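Local coordinates for protein aromatic-amino-acid aminotransferase (Burkholderia pseudomallei, PDB 4F4E) that probably transfers amino groups between aromatic amino acids such as tyrosine and 2-oxoglutarate, using pyridoxal 5'-phosphate held on a lysine, and works as a homodimer, at residues A[254-266]-A[278-290]. Residues are numbered along the deposited sequence; the frame is centred on the assembly and turned at random.
Sequences FAAANLNVFVSSS and VGALSIITDSKDE
V263 and S282 pair at the tight centre of two antiparallel strands, 261-266 and 278-284. V263 N donates to S282 O at 2.8 Å, and S282 N returns a bond to V263 O. S265 and A280 repeat this two-way pairing. On the face carrying S265 and S282, a water bonds to V263 O and both hydroxyls; T120 also binds S282 OG. On the face with F262, I283 runs alongside the ring. I283 CG1 sits over the ring face, offset toward the rim, a CH-pi contact 4.2 Å from the centroid, while L281 CD1 lies near the ring plane at the edge. Helix 125-140 packs on this face.

The strands form a beta hairpin in the mixed sheet of the class I aminotransferase fold. The intervening loop carries the cofactor-bound lysine at position 269, and S266 OG bonds to S268 N and to the cofactor phosphate. On the other face, I284 extends CG1 beside its own backbone N (chi1 -62°), bringing CD1 to 3.6 Å from A255 CB.

The end of the hairpin at N260 and D286 is looser and more open to solvent. N260 ND2 makes a fairly straight bond to I284 O (3.1 Å, 163°). It also reaches D286 OD1 from above the carboxylate plane, a more bent bond (3.0 Å, 137°). A water donates to D286 OD1 and, more weakly, to L259 O. E290 OE1 accepts from D286 N at 2.7 Å, and F25 of the second subunit packs against N260 and E290.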
# COMPACT_ATOMS: atom_id res chain seq x y z
N PHE A 254 -6.52 22.49 16.24
CA PHE A 254 -6.89 21.26 16.97
C PHE A 254 -5.75 20.82 17.87
O PHE A 254 -5.99 20.38 19.00
CB PHE A 254 -7.32 20.13 16.04
CG PHE A 254 -8.74 20.25 15.54
CD1 PHE A 254 -9.77 19.78 16.29
CD2 PHE A 254 -9.01 20.83 14.34
CE1 PHE A 254 -11.06 19.89 15.85
CE2 PHE A 254 -10.32 20.95 13.88
CZ PHE A 254 -11.34 20.47 14.65
N ALA A 255 -4.52 20.94 17.38
CA ALA A 255 -3.36 20.57 18.16
C ALA A 255 -3.29 21.42 19.43
O ALA A 255 -3.03 20.88 20.51
CB ALA A 255 -2.07 20.70 17.33
N ALA A 256 -3.56 22.72 19.30
CA ALA A 256 -3.45 23.66 20.41
C ALA A 256 -4.51 23.42 21.48
O ALA A 256 -4.33 23.86 22.62
CB ALA A 256 -3.55 25.12 19.89
N ALA A 257 -5.60 22.74 21.10
CA ALA A 257 -6.72 22.43 22.00
C ALA A 257 -6.58 21.21 22.90
O ALA A 257 -7.52 20.89 23.63
CB ALA A 257 -8.03 22.33 21.18
N ASN A 258 -5.45 20.53 22.88
CA ASN A 258 -5.26 19.35 23.74
C ASN A 258 -6.35 18.29 23.56
O ASN A 258 -7.05 17.87 24.52
CB ASN A 258 -5.12 19.76 25.20
CG ASN A 258 -3.69 20.14 25.55
OD1 ASN A 258 -2.74 19.70 24.89
ND2 ASN A 258 -3.53 20.95 26.58
N LEU A 259 -6.50 17.93 22.29
CA LEU A 259 -7.42 16.93 21.81
C LEU A 259 -6.61 15.77 21.24
O LEU A 259 -5.48 15.96 20.80
CB LEU A 259 -8.28 17.53 20.67
CG LEU A 259 -9.23 18.65 21.09
CD1 LEU A 259 -10.01 19.19 19.91
CD2 LEU A 259 -10.17 18.13 22.16
N ASN A 260 -7.20 14.58 21.25
CA ASN A 260 -6.70 13.51 20.43
C ASN A 260 -7.23 13.77 19.02
O ASN A 260 -8.46 13.97 18.85
CB ASN A 260 -7.14 12.18 20.97
CG ASN A 260 -6.60 11.93 22.38
OD1 ASN A 260 -7.34 11.58 23.26
ND2 ASN A 260 -5.30 12.15 22.58
N VAL A 261 -6.32 13.86 18.06
CA VAL A 261 -6.63 14.32 16.71
C VAL A 261 -5.99 13.32 15.77
O VAL A 261 -4.84 12.92 15.99
CB VAL A 261 -6.04 15.72 16.39
CG1 VAL A 261 -6.46 16.19 15.00
CG2 VAL A 261 -6.43 16.76 17.45
N PHE A 262 -6.72 12.89 14.76
CA PHE A 262 -6.17 12.11 13.65
C PHE A 262 -5.97 13.03 12.47
O PHE A 262 -6.81 13.91 12.23
CB PHE A 262 -7.14 10.98 13.26
CG PHE A 262 -7.15 9.83 14.22
CD1 PHE A 262 -7.63 9.97 15.49
CD2 PHE A 262 -6.72 8.59 13.82
CE1 PHE A 262 -7.67 8.92 16.36
CE2 PHE A 262 -6.74 7.53 14.68
CZ PHE A 262 -7.22 7.69 15.96
N VAL A 263 -4.86 12.86 11.73
CA VAL A 263 -4.56 13.68 10.56
C VAL A 263 -4.07 12.79 9.44
O VAL A 263 -3.01 12.17 9.56
CB VAL A 263 -3.45 14.72 10.81
CG1 VAL A 263 -3.27 15.61 9.59
CG2 VAL A 263 -3.80 15.59 12.05
N SER A 264 -4.83 12.72 8.35
CA SER A 264 -4.32 12.12 7.12
C SER A 264 -3.75 13.25 6.27
O SER A 264 -4.47 14.23 5.98
CB SER A 264 -5.42 11.43 6.32
OG SER A 264 -4.98 11.27 4.96
N SER A 265 -2.48 13.14 5.93
CA SER A 265 -1.84 14.07 5.04
C SER A 265 -1.33 13.36 3.76
O SER A 265 -1.04 12.16 3.77
CB SER A 265 -0.71 14.84 5.74
OG SER A 265 0.36 14.03 6.11
N SER A 266 -1.26 14.14 2.67
CA SER A 266 -0.86 13.62 1.37
C SER A 266 0.12 14.55 0.70
O SER A 266 -0.03 15.78 0.75
CB SER A 266 -2.06 13.54 0.40
OG SER A 266 -1.65 13.01 -0.89
N VAL A 278 2.47 8.65 -1.50
CA VAL A 278 3.24 9.23 -0.40
C VAL A 278 2.33 10.11 0.46
O VAL A 278 1.89 11.17 0.04
CB VAL A 278 4.39 10.10 -0.96
CG1 VAL A 278 5.39 10.43 0.16
CG2 VAL A 278 5.09 9.41 -2.10
N GLY A 279 1.98 9.60 1.66
CA GLY A 279 1.22 10.31 2.65
C GLY A 279 1.61 9.86 4.04
O GLY A 279 2.67 9.23 4.26
N ALA A 280 0.79 10.22 5.01
CA ALA A 280 1.12 9.95 6.42
C ALA A 280 -0.14 10.05 7.27
O ALA A 280 -1.03 10.88 7.00
CB ALA A 280 2.18 10.91 6.94
N LEU A 281 -0.19 9.24 8.31
CA LEU A 281 -1.21 9.37 9.35
C LEU A 281 -0.48 9.87 10.57
O LEU A 281 0.55 9.28 10.97
CB LEU A 281 -1.86 8.04 9.73
CG LEU A 281 -2.89 8.15 10.87
CD1 LEU A 281 -4.12 8.97 10.41
CD2 LEU A 281 -3.28 6.78 11.39
N SER A 282 -0.97 10.96 11.14
CA SER A 282 -0.44 11.47 12.37
C SER A 282 -1.55 11.43 13.41
O SER A 282 -2.70 11.71 13.11
CB SER A 282 0.10 12.92 12.21
OG SER A 282 1.22 13.01 11.30
N ILE A 283 -1.19 11.07 14.66
CA ILE A 283 -2.13 11.04 15.77
C ILE A 283 -1.55 11.82 16.96
O ILE A 283 -0.42 11.57 17.37
CB ILE A 283 -2.47 9.59 16.20
CG1 ILE A 283 -2.96 8.75 15.01
CG2 ILE A 283 -3.49 9.59 17.35
CD1 ILE A 283 -3.12 7.25 15.34
N ILE A 284 -2.32 12.75 17.52
CA ILE A 284 -1.88 13.49 18.71
C ILE A 284 -2.37 12.73 19.93
O ILE A 284 -3.58 12.46 20.06
CB ILE A 284 -2.37 14.95 18.66
CG1 ILE A 284 -1.78 15.68 17.46
CG2 ILE A 284 -2.07 15.67 20.00
CD1 ILE A 284 -2.25 17.11 17.23
N THR A 285 -1.44 12.38 20.83
CA THR A 285 -1.81 11.65 22.03
C THR A 285 -1.54 12.50 23.26
O THR A 285 -0.96 13.59 23.14
CB THR A 285 -1.03 10.35 22.12
OG1 THR A 285 0.34 10.67 22.43
CG2 THR A 285 -1.17 9.54 20.75
N ASP A 286 -1.95 12.02 24.42
CA ASP A 286 -1.88 12.83 25.65
C ASP A 286 -0.49 12.77 26.29
O ASP A 286 -0.15 13.62 27.13
CB ASP A 286 -2.89 12.30 26.68
CG ASP A 286 -4.32 12.65 26.33
OD1 ASP A 286 -4.55 13.29 25.28
OD2 ASP A 286 -5.22 12.36 27.15
N SER A 287 0.29 11.74 25.95
CA SER A 287 1.59 11.51 26.60
C SER A 287 2.52 10.67 25.77
O SER A 287 2.11 10.01 24.82
CB SER A 287 1.37 10.81 27.96
OG SER A 287 0.87 9.49 27.83
N LYS A 288 3.79 10.68 26.14
CA LYS A 288 4.76 9.75 25.51
C LYS A 288 4.34 8.30 25.63
O LYS A 288 4.50 7.50 24.67
CB LYS A 288 6.14 9.88 26.13
CG LYS A 288 6.87 11.13 25.75
CD LYS A 288 8.32 11.11 26.27
CE LYS A 288 8.96 12.48 26.07
NZ LYS A 288 10.38 12.67 26.53
N ASP A 289 3.86 7.92 26.81
CA ASP A 289 3.43 6.54 27.02
C ASP A 289 2.28 6.20 26.12
O ASP A 289 2.25 5.12 25.52
CB ASP A 289 3.01 6.28 28.46
CG ASP A 289 2.61 4.81 28.68
OD1 ASP A 289 3.49 3.95 28.59
OD2 ASP A 289 1.42 4.53 28.90
N GLU A 290 1.34 7.12 26.02
CA GLU A 290 0.17 6.89 25.19
C GLU A 290 0.61 6.81 23.71
O GLU A 290 0.14 5.96 22.96
CB GLU A 290 -0.89 7.97 25.45
CG GLU A 290 -2.16 7.75 24.69
CD GLU A 290 -3.28 8.68 25.15
OE1 GLU A 290 -3.46 9.74 24.55
OE2 GLU A 290 -3.96 8.33 26.12
O HOH W 1 -3.78 15.08 23.07
O HOH W 2 -6.44 9.50 24.91
O HOH W 3 -0.07 13.11 8.79